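Local structure of cysteine desulfurase (Stenotrophomonas maltophilia, 6WCI) at residues T115-L120 with G254-R259; C237-I242 with R260-A265; L329-E334 with N406-I411. The protein probably removes sulfur from L-cysteine with the help of pyridoxal 5'-phosphate, leaving L-alanine and passing the sulfur to a carrier. All blocks are in the same frame, centred on the assembly; numbering follows the deposited sequence.

Contact 1: T115-L120 with G254-R259; sequences TFAINL and GALWAR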
loop_
_atom_site.group_PDB
_atom_site.type_symbol
_atom_site.label_atom_id
_atom_site.label_comp_id
_atom_site.label_asym_id
_atom_site.label_seq_id
_atom_site.Cartn_x
_atom_site.Cartn_y
_atom_site.Cartn_z
ATOM N N THR B 115 -6.094 -5.067 -6.651
ATOM C CA THR B 115 -7.345 -4.550 -6.113
ATOM C C THR B 115 -7.377 -3.027 -6.187
ATOM O O THR B 115 -8.350 -2.436 -6.669
ATOM C CB THR B 115 -7.516 -5.030 -4.673
ATOM O OG1 THR B 115 -7.469 -6.458 -4.638
ATOM C CG2 THR B 115 -8.845 -4.551 -4.118
ATOM N N PHE B 116 -6.296 -2.374 -5.743
ATOM C CA PHE B 116 -6.235 -0.920 -5.842
ATOM C C PHE B 116 -6.246 -0.468 -7.296
ATOM O O PHE B 116 -6.936 0.500 -7.648
ATOM C CB PHE B 116 -4.992 -0.379 -5.129
ATOM C CG PHE B 116 -4.974 1.127 -5.011
ATOM C CD1 PHE B 116 -4.719 1.924 -6.112
ATOM C CD2 PHE B 116 -5.226 1.741 -3.798
ATOM C CE1 PHE B 116 -4.727 3.304 -6.012
ATOM C CE2 PHE B 116 -5.221 3.122 -3.687
ATOM C CZ PHE B 116 -4.975 3.905 -4.794
ATOM N N ALA B 117 -5.455 -1.126 -8.144
ATOM C CA ALA B 117 -5.422 -0.790 -9.567
ATOM C C ALA B 117 -6.823 -0.742 -10.180
ATOM O O ALA B 117 -7.160 0.196 -10.910
ATOM C CB ALA B 117 -4.552 -1.803 -10.319
ATOM N N ILE B 118 -7.651 -1.759 -9.913
ATOM C CA ILE B 118 -8.980 -1.790 -10.524
ATOM C C ILE B 118 -9.871 -0.709 -9.919
ATOM O O ILE B 118 -10.621 -0.035 -10.632
ATOM C CB ILE B 118 -9.605 -3.196 -10.404
ATOM C CG1 ILE B 118 -8.824 -4.204 -11.254
ATOM C CG2 ILE B 118 -11.068 -3.187 -10.853
ATOM C CD1 ILE B 118 -9.371 -5.646 -11.183
ATOM N N ASN B 119 -9.780 -0.499 -8.606
ATOM C CA ASN B 119 -10.597 0.527 -7.958
ATOM C C ASN B 119 -10.268 1.921 -8.483
ATOM O O ASN B 119 -11.149 2.792 -8.550
ATOM C CB ASN B 119 -10.399 0.462 -6.440
ATOM C CG ASN B 119 -11.276 -0.577 -5.779
ATOM O OD1 ASN B 119 -12.427 -0.301 -5.424
ATOM N ND2 ASN B 119 -10.731 -1.778 -5.584
ATOM N N LEU B 120 -9.002 2.167 -8.829
ATOM C CA LEU B 120 -8.649 3.442 -9.447
ATOM C C LEU B 120 -9.406 3.635 -10.758
ATOM O O LEU B 120 -9.917 4.725 -11.036
ATOM C CB LEU B 120 -7.139 3.516 -9.676
ATOM C CG LEU B 120 -6.561 4.674 -10.495
ATOM C CD1 LEU B 120 -7.106 6.016 -10.038
ATOM C CD2 LEU B 120 -5.035 4.690 -10.396
ATOM N N GLY B 254 2.070 -3.701 -6.833
ATOM C CA GLY B 254 1.211 -3.952 -7.973
ATOM C C GLY B 254 1.219 -2.741 -8.882
ATOM O O GLY B 254 1.894 -1.749 -8.624
ATOM N N ALA B 255 0.471 -2.842 -9.974
ATOM C CA ALA B 255 0.531 -1.723 -10.903
ATOM C C ALA B 255 -0.716 -1.681 -11.765
ATOM O O ALA B 255 -1.378 -2.702 -11.990
ATOM C CB ALA B 255 1.784 -1.791 -11.779
ATOM N N LEU B 256 -1.020 -0.479 -12.257
ATOM C CA LEU B 256 -2.051 -0.277 -13.274
ATOM C C LEU B 256 -1.402 0.337 -14.507
ATOM O O LEU B 256 -0.813 1.418 -14.422
ATOM C CB LEU B 256 -3.172 0.634 -12.757
ATOM C CG LEU B 256 -4.243 1.021 -13.778
ATOM C CD1 LEU B 256 -5.146 -0.178 -14.099
ATOM C CD2 LEU B 256 -5.083 2.255 -13.347
ATOM N N TRP B 257 -1.482 -0.355 -15.634
ATOM C CA TRP B 257 -1.148 0.221 -16.927
ATOM C C TRP B 257 -2.420 0.742 -17.584
ATOM O O TRP B 257 -3.494 0.157 -17.435
ATOM C CB TRP B 257 -0.483 -0.800 -17.869
ATOM C CG TRP B 257 -0.263 -0.194 -19.242
ATOM C CD1 TRP B 257 0.823 0.528 -19.650
ATOM C CD2 TRP B 257 -1.181 -0.197 -20.352
ATOM N NE1 TRP B 257 0.652 0.954 -20.950
ATOM C CE2 TRP B 257 -0.567 0.517 -21.403
ATOM C CE3 TRP B 257 -2.461 -0.733 -20.558
ATOM C CZ2 TRP B 257 -1.189 0.712 -22.639
ATOM C CZ3 TRP B 257 -3.071 -0.550 -21.787
ATOM C CH2 TRP B 257 -2.435 0.167 -22.815
ATOM N N ALA B 258 -2.288 1.839 -18.327
ATOM C CA ALA B 258 -3.426 2.402 -19.042
ATOM C C ALA B 258 -2.930 3.129 -20.277
ATOM O O ALA B 258 -1.795 3.610 -20.317
ATOM C CB ALA B 258 -4.233 3.371 -18.162
ATOM N N ARG B 259 -3.796 3.217 -21.284
ATOM C CA ARG B 259 -3.518 4.100 -22.403
ATOM C C ARG B 259 -3.314 5.524 -21.897
ATOM O O ARG B 259 -3.968 5.958 -20.945
ATOM C CB ARG B 259 -4.661 4.048 -23.413
ATOM C CG ARG B 259 -4.951 2.631 -23.887
ATOM C CD ARG B 259 -6.182 2.612 -24.734
ATOM N NE ARG B 259 -6.088 3.580 -25.815
ATOM C CZ ARG B 259 -5.613 3.294 -27.022
ATOM N NH1 ARG B 259 -5.181 2.066 -27.289
ATOM N NH2 ARG B 259 -5.570 4.233 -27.963
#
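Leu-256 of strand 254-258 reaches up from the sheet against helix 114-126, where it and Ala-117 carry the contact between them and Leu-120 adds a smaller share. Its CB starts on the methyl of Ala-117, with CB to CB at 3.7 Å. From there CG extends anti to the backbone N (chi1 175°) and the chain forks beneath the helix. Methyl CD1 lies 3.8 Å from Ala-117 O, while CD2 sits equally far from that oxygen and also meets Leu-120, whose CD2 is 3.8 Å from Leu-256 CD2. The two leucines thus touch through branch methyls.

Alanine suits position 117 because its short side chain lets the helix come down close to the strand: the axes of helix 115-120 and strand 254-258 approach to 7.3 Å, at 33° between their directions. Ala-117 CB also rests 3.7 Å from Ala-255 O, against the strand backbone. This is helix-on-sheet packing in the large domain of a fold-type I pyridoxal-phosphate enzyme, where strand 254-258 runs between strands 108-111 and 239-243. On the same helix, Thr-115 OG1 is hydrogen-bonded to OP3, a phosphate oxygen of the cofactor carried by the modified lysine at position 246.

Within the helix, Asn-119 bends back so that ND2 gives a nearly straight bond (168°) to Thr-115 O at 2.7 Å. That carbonyl also receives Asn-119 N, from the opposite face of its plane. Asn-119 OD1 takes a hydrogen bond from Gly-271 N of the second subunit.

Contact 2: C237-I242 with R260-A265; sequences CDFYAI and REHLDA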
loop_
_atom_site.group_PDB
_atom_site.type_symbol
_atom_site.label_atom_id
_atom_site.label_comp_id
_atom_site.label_asym_id
_atom_site.label_seq_id
_atom_site.Cartn_x
_atom_site.Cartn_y
_atom_site.Cartn_z
ATOM N N CYS B 237 -5.774 -3.384 -24.886
ATOM C CA CYS B 237 -6.775 -3.073 -23.879
ATOM C C CYS B 237 -6.635 -1.613 -23.448
ATOM O O CYS B 237 -5.665 -0.936 -23.793
ATOM C CB CYS B 237 -6.635 -4.012 -22.680
ATOM S SG CYS B 237 -4.998 -3.987 -21.859
ATOM N N ASP B 238 -7.628 -1.122 -22.698
ATOM C CA ASP B 238 -7.555 0.233 -22.149
ATOM C C ASP B 238 -6.860 0.305 -20.789
ATOM O O ASP B 238 -6.280 1.348 -20.454
ATOM C CB ASP B 238 -8.959 0.824 -22.020
ATOM C CG ASP B 238 -9.666 0.916 -23.353
ATOM O OD1 ASP B 238 -9.329 1.835 -24.132
ATOM O OD2 ASP B 238 -10.523 0.039 -23.631
ATOM N N PHE B 239 -6.931 -0.760 -19.994
ATOM C CA PHE B 239 -6.392 -0.806 -18.638
ATOM C C PHE B 239 -5.981 -2.237 -18.334
ATOM O O PHE B 239 -6.755 -3.150 -18.595
ATOM C CB PHE B 239 -7.424 -0.407 -17.580
ATOM C CG PHE B 239 -7.963 0.987 -17.722
ATOM C CD1 PHE B 239 -7.321 2.060 -17.113
ATOM C CD2 PHE B 239 -9.136 1.217 -18.410
ATOM C CE1 PHE B 239 -7.833 3.349 -17.229
ATOM C CE2 PHE B 239 -9.655 2.495 -18.527
ATOM C CZ PHE B 239 -9.001 3.566 -17.934
ATOM N N TYR B 240 -4.814 -2.416 -17.698
ATOM C CA TYR B 240 -4.301 -3.736 -17.336
ATOM C C TYR B 240 -3.703 -3.675 -15.934
ATOM O O TYR B 240 -2.853 -2.821 -15.659
ATOM C CB TYR B 240 -3.258 -4.201 -18.360
ATOM C CG TYR B 240 -2.870 -5.668 -18.297
ATOM C CD1 TYR B 240 -1.914 -6.122 -17.402
ATOM C CD2 TYR B 240 -3.445 -6.591 -19.163
ATOM C CE1 TYR B 240 -1.545 -7.480 -17.367
ATOM C CE2 TYR B 240 -3.088 -7.932 -19.135
ATOM C CZ TYR B 240 -2.146 -8.372 -18.239
ATOM O OH TYR B 240 -1.807 -9.714 -18.227
ATOM N N ALA B 241 -4.162 -4.561 -15.047
ATOM C CA ALA B 241 -3.811 -4.547 -13.628
ATOM C C ALA B 241 -3.027 -5.801 -13.238
ATOM O O ALA B 241 -3.413 -6.914 -13.596
ATOM C CB ALA B 241 -5.077 -4.454 -12.773
ATOM N N ILE B 242 -1.948 -5.628 -12.467
ATOM C CA ILE B 242 -1.155 -6.751 -11.973
ATOM C C ILE B 242 -0.913 -6.569 -10.482
ATOM O O ILE B 242 -1.121 -5.492 -9.922
ATOM C CB ILE B 242 0.193 -6.902 -12.712
ATOM C CG1 ILE B 242 1.034 -5.644 -12.523
ATOM C CG2 ILE B 242 -0.032 -7.191 -14.191
ATOM C CD1 ILE B 242 2.482 -5.779 -12.970
ATOM N N ARG B 260 -2.385 6.243 -22.536
ATOM C CA ARG B 260 -2.040 7.590 -22.084
ATOM C C ARG B 260 -3.245 8.522 -22.126
ATOM O O ARG B 260 -3.409 9.376 -21.243
ATOM C CB ARG B 260 -0.910 8.162 -22.945
ATOM C CG ARG B 260 -0.426 9.542 -22.485
ATOM C CD ARG B 260 0.384 9.373 -21.227
ATOM N NE ARG B 260 0.643 10.612 -20.506
ATOM C CZ ARG B 260 1.288 10.647 -19.347
ATOM N NH1 ARG B 260 1.725 9.509 -18.810
ATOM N NH2 ARG B 260 1.489 11.800 -18.727
ATOM N N GLU B 261 -4.097 8.379 -23.150
ATOM C CA GLU B 261 -5.262 9.254 -23.280
ATOM C C GLU B 261 -6.190 9.147 -22.074
ATOM O O GLU B 261 -6.817 10.136 -21.686
ATOM C CB GLU B 261 -6.034 8.931 -24.564
ATOM C CG GLU B 261 -6.653 7.543 -24.568
ATOM C CD GLU B 261 -7.567 7.288 -25.751
ATOM O OE1 GLU B 261 -8.198 8.246 -26.243
ATOM O OE2 GLU B 261 -7.652 6.118 -26.183
ATOM N N HIS B 262 -6.290 7.960 -21.469
ATOM C CA HIS B 262 -7.134 7.809 -20.290
ATOM C C HIS B 262 -6.483 8.433 -19.068
ATOM O O HIS B 262 -7.150 9.120 -18.284
ATOM C CB HIS B 262 -7.436 6.331 -20.041
ATOM C CG HIS B 262 -8.178 5.677 -21.164
ATOM N ND1 HIS B 262 -9.021 6.375 -21.999
ATOM C CD2 HIS B 262 -8.193 4.394 -21.600
ATOM C CE1 HIS B 262 -9.529 5.549 -22.900
ATOM N NE2 HIS B 262 -9.043 4.342 -22.678
ATOM N N LEU B 263 -5.184 8.203 -18.877
ATOM C CA LEU B 263 -4.531 8.758 -17.698
ATOM C C LEU B 263 -4.605 10.280 -17.699
ATOM O O LEU B 263 -4.736 10.905 -16.639
ATOM C CB LEU B 263 -3.078 8.291 -17.625
ATOM C CG LEU B 263 -2.809 6.814 -17.329
ATOM C CD1 LEU B 263 -1.353 6.499 -17.614
ATOM C CD2 LEU B 263 -3.159 6.477 -15.886
ATOM N N ASP B 264 -4.536 10.898 -18.877
ATOM C CA ASP B 264 -4.605 12.357 -18.915
ATOM C C ASP B 264 -6.018 12.855 -18.626
ATOM O O ASP B 264 -6.192 13.848 -17.912
ATOM C CB ASP B 264 -4.103 12.878 -20.263
ATOM C CG ASP B 264 -2.605 12.672 -20.453
ATOM O OD1 ASP B 264 -1.894 12.455 -19.448
ATOM O OD2 ASP B 264 -2.139 12.740 -21.607
ATOM N N ALA B 265 -7.042 12.175 -19.155
ATOM C CA ALA B 265 -8.414 12.639 -18.989
ATOM C C ALA B 265 -8.983 12.335 -17.604
ATOM O O ALA B 265 -9.875 13.052 -17.145
ATOM C CB ALA B 265 -9.312 12.019 -20.063
#
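Asp-238, just ahead of strand 239-243, and His-262 in the short helix 260-265 are the closest backbone positions of the two segments, yet their CA atoms stand 7.8 Å apart, so side chains must bridge the gap. Both CB atoms point across it. His-262 presents the edge of its imidazole: NE2 donates to Asp-238 OD1 at 2.9 Å with an N-H...O angle of 169°, and the oxygen lies almost in the ring plane. The carboxylate is turned 48° from that plane and receives the donor from above its own plane.

Phe-239 fills the next place. Its CG lies anti to the carbonyl carbon, which carries the ring toward the helix until CZ is 3.8 Å from His-262 CB. The two rings are nearly parallel but displaced, so that little of one ring lies over the other, with planes 19° apart and centroids separated by 5.2 Å. Phenylalanine suits this buried site because it offers an apolar surface both to His-262 and to Ala-258 of the neighbouring strand, while Trp-125 meets the histidine ring edge-to-face.

The carboxylate is shared. Asp-238 OD1 also pairs with Arg-211 NH1, and OD2 accepts from Thr-217 N, so three protein donors hold this buried group. Such compensation would probably keep Asp-238 ionised, and its negative charge would be expected to stabilise a proton on His-262 NE2; together they tie the short helix to the start of strand 239-243 through a directed polar bond.

Contact 3: L329-E334 with N406-I411; sequences LAHFTE and NTHAEI. With SO4 (sulfate ion), chain E.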
loop_
_atom_site.group_PDB
_atom_site.type_symbol
_atom_site.label_atom_id
_atom_site.label_comp_id
_atom_site.label_asym_id
_atom_site.label_seq_id
_atom_site.Cartn_x
_atom_site.Cartn_y
_atom_site.Cartn_z
ATOM N N LEU B 329 2.102 -28.730 -15.253
ATOM C CA LEU B 329 0.654 -28.886 -15.340
ATOM C C LEU B 329 0.283 -30.217 -15.986
ATOM O O LEU B 329 -0.532 -30.976 -15.448
ATOM C CB LEU B 329 0.033 -27.726 -16.129
ATOM C CG LEU B 329 -1.442 -27.966 -16.453
ATOM C CD1 LEU B 329 -2.251 -28.064 -15.171
ATOM C CD2 LEU B 329 -2.040 -26.915 -17.404
ATOM N N ALA B 330 0.884 -30.516 -17.141
ATOM C CA ALA B 330 0.542 -31.737 -17.866
ATOM C C ALA B 330 0.840 -32.978 -17.035
ATOM O O ALA B 330 0.034 -33.913 -16.997
ATOM C CB ALA B 330 1.293 -31.779 -19.194
ATOM N N HIS B 331 1.992 -33.008 -16.361
ATOM C CA HIS B 331 2.288 -34.124 -15.465
ATOM C C HIS B 331 1.269 -34.186 -14.332
ATOM O O HIS B 331 0.699 -35.246 -14.048
ATOM C CB HIS B 331 3.716 -33.999 -14.921
ATOM C CG HIS B 331 4.099 -35.067 -13.936
ATOM N ND1 HIS B 331 5.220 -34.973 -13.137
ATOM C CD2 HIS B 331 3.516 -36.249 -13.623
ATOM C CE1 HIS B 331 5.306 -36.046 -12.372
ATOM N NE2 HIS B 331 4.281 -36.833 -12.644
ATOM N N PHE B 332 1.005 -33.044 -13.693
ATOM C CA PHE B 332 0.077 -33.023 -12.567
ATOM C C PHE B 332 -1.334 -33.390 -13.002
ATOM O O PHE B 332 -2.070 -34.040 -12.253
ATOM C CB PHE B 332 0.087 -31.642 -11.911
ATOM C CG PHE B 332 -0.839 -31.519 -10.735
ATOM C CD1 PHE B 332 -2.174 -31.193 -10.909
ATOM C CD2 PHE B 332 -0.369 -31.716 -9.450
ATOM C CE1 PHE B 332 -3.021 -31.078 -9.821
ATOM C CE2 PHE B 332 -1.213 -31.599 -8.361
ATOM C CZ PHE B 332 -2.533 -31.279 -8.542
ATOM N N THR B 333 -1.748 -32.942 -14.190
ATOM C CA THR B 333 -3.108 -33.214 -14.643
ATOM C C THR B 333 -3.257 -34.668 -15.077
ATOM O O THR B 333 -4.276 -35.306 -14.785
ATOM C CB THR B 333 -3.493 -32.276 -15.793
ATOM O OG1 THR B 333 -3.478 -30.914 -15.337
ATOM C CG2 THR B 333 -4.886 -32.619 -16.334
ATOM N N GLU B 334 -2.255 -35.206 -15.778
ATOM C CA GLU B 334 -2.321 -36.596 -16.224
ATOM C C GLU B 334 -2.424 -37.538 -15.033
ATOM O O GLU B 334 -3.249 -38.455 -15.019
ATOM C CB GLU B 334 -1.099 -36.928 -17.081
ATOM C CG GLU B 334 -1.157 -38.289 -17.762
ATOM C CD GLU B 334 0.066 -38.562 -18.619
ATOM O OE1 GLU B 334 1.081 -37.855 -18.451
ATOM O OE2 GLU B 334 0.012 -39.482 -19.463
ATOM N N ASN B 406 8.359 -25.401 -8.412
ATOM C CA ASN B 406 7.939 -26.734 -8.021
ATOM C C ASN B 406 8.611 -27.765 -8.925
ATOM O O ASN B 406 9.194 -27.432 -9.962
ATOM C CB ASN B 406 6.420 -26.869 -8.094
ATOM C CG ASN B 406 5.712 -26.019 -7.064
ATOM O OD1 ASN B 406 4.885 -25.169 -7.406
ATOM N ND2 ASN B 406 6.033 -26.246 -5.789
ATOM N N THR B 407 8.530 -29.033 -8.524
ATOM C CA THR B 407 9.233 -30.105 -9.213
ATOM C C THR B 407 8.283 -31.252 -9.536
ATOM O O THR B 407 7.203 -31.382 -8.952
ATOM C CB THR B 407 10.400 -30.647 -8.375
ATOM O OG1 THR B 407 9.882 -31.349 -7.240
ATOM C CG2 THR B 407 11.298 -29.505 -7.900
ATOM N N HIS B 408 8.713 -32.095 -10.480
ATOM C CA HIS B 408 7.961 -33.308 -10.800
ATOM C C HIS B 408 7.943 -34.274 -9.626
ATOM O O HIS B 408 6.942 -34.968 -9.408
ATOM C CB HIS B 408 8.556 -33.975 -12.036
ATOM C CG HIS B 408 8.370 -33.179 -13.288
ATOM N ND1 HIS B 408 7.133 -32.981 -13.863
ATOM C CD2 HIS B 408 9.259 -32.522 -14.070
ATOM C CE1 HIS B 408 7.266 -32.233 -14.944
ATOM N NE2 HIS B 408 8.546 -31.940 -15.092
ATOM N N ALA B 409 9.029 -34.302 -8.847
ATOM C CA ALA B 409 9.075 -35.121 -7.642
ATOM C C ALA B 409 8.005 -34.698 -6.646
ATOM O O ALA B 409 7.305 -35.544 -6.074
ATOM C CB ALA B 409 10.466 -35.036 -7.015
ATOM N N GLU B 410 7.861 -33.384 -6.419
ATOM C CA GLU B 410 6.794 -32.904 -5.548
ATOM C C GLU B 410 5.427 -33.341 -6.053
ATOM O O GLU B 410 4.558 -33.712 -5.258
ATOM C CB GLU B 410 6.839 -31.380 -5.434
ATOM C CG GLU B 410 7.903 -30.845 -4.483
ATOM C CD GLU B 410 7.957 -29.341 -4.536
ATOM O OE1 GLU B 410 7.468 -28.793 -5.548
ATOM O OE2 GLU B 410 8.464 -28.709 -3.577
ATOM N N ILE B 411 5.210 -33.268 -7.369
ATOM C CA ILE B 411 3.950 -33.741 -7.948
ATOM C C ILE B 411 3.680 -35.179 -7.520
ATOM O O ILE B 411 2.572 -35.520 -7.090
ATOM C CB ILE B 411 3.972 -33.609 -9.483
ATOM C CG1 ILE B 411 3.921 -32.139 -9.902
ATOM C CG2 ILE B 411 2.792 -34.374 -10.113
ATOM C CD1 ILE B 411 4.235 -31.904 -11.363
HETATM S S SO4 E . 12.258 -31.595 -11.843
HETATM O O1 SO4 E . 13.182 -30.662 -11.204
HETATM O O2 SO4 E . 10.908 -31.048 -11.811
HETATM O O3 SO4 E . 12.258 -32.870 -11.116
HETATM O O4 SO4 E . 12.682 -31.765 -13.231
#
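Helix 318-336 and the first turn of helix 408-422 lie side by side, with the CA atoms of Phe-332 and Ile-411 6.1 Å apart and those of His-331 and His-408 somewhat farther. His-331 bridges them. Its side chain extends away from its own N (chi1 177°), so the imidazole stretches across to the second helix, and its ND1 meets His-408 ND1 at 2.9 Å in a hydrogen bond whose donor may be either ring. The two rings approach through their edges, neither lying over the other's face, with planes 33° apart. NE2, at the far side of the His-331 ring, bonds to Glu-412 OE1, so both nitrogens are engaged and the ring's rotation is fixed.

Beneath it lies Ile-411, whose CG2 sits 3.8 Å from the centroid of the His-331 ring, over one face, in a CH-pi contact. The same methyl reaches Phe-332 CD2 at 4.2 Å. A branched isoleucine suits this spot, as CG2 serves both rings while CD1 packs beside His-331 ND1.

The start of helix 408-422 is capped by polar groups. Glu-410 N donates to Thr-407 OG1 at 3.0 Å, and Glu-410 OE1 returns to accept from Thr-407 N at 3.2 Å; Asn-406 ND2 reaches that oxygen from the opposite face of the carboxylate. His-408 N donates to O2 of a sulfate at 2.8 Å; the ion, probably from the crystallisation liquor, is also held by Arg-324. The reciprocal Thr-407 and Glu-410 bonds are a capping box, and the anion at the backbone N-H beside it is typical of a helix N-terminus.

Contacts 1 and 2 are neighbours, their centres 8 Å apart, and share the seven-stranded mixed sheet: strands 239-243 and 254-258 lie side by side in it, joined by backbone bonds such as Trp-257 N to Tyr-240 O. Their segments alternate along the chain, and helix 260-265 follows directly on strand 254-258, so one short run of sequence serves both. Contact 3 comes later in the chain, on the opposite side of its centre, about 33 and 38 Å from the centres of contacts 1 and 2. The first two lie on the sheet of the large domain, where the helix of contact 1 also bonds the cofactor phosphate, while contact 3 joins helices against the six-stranded sheet.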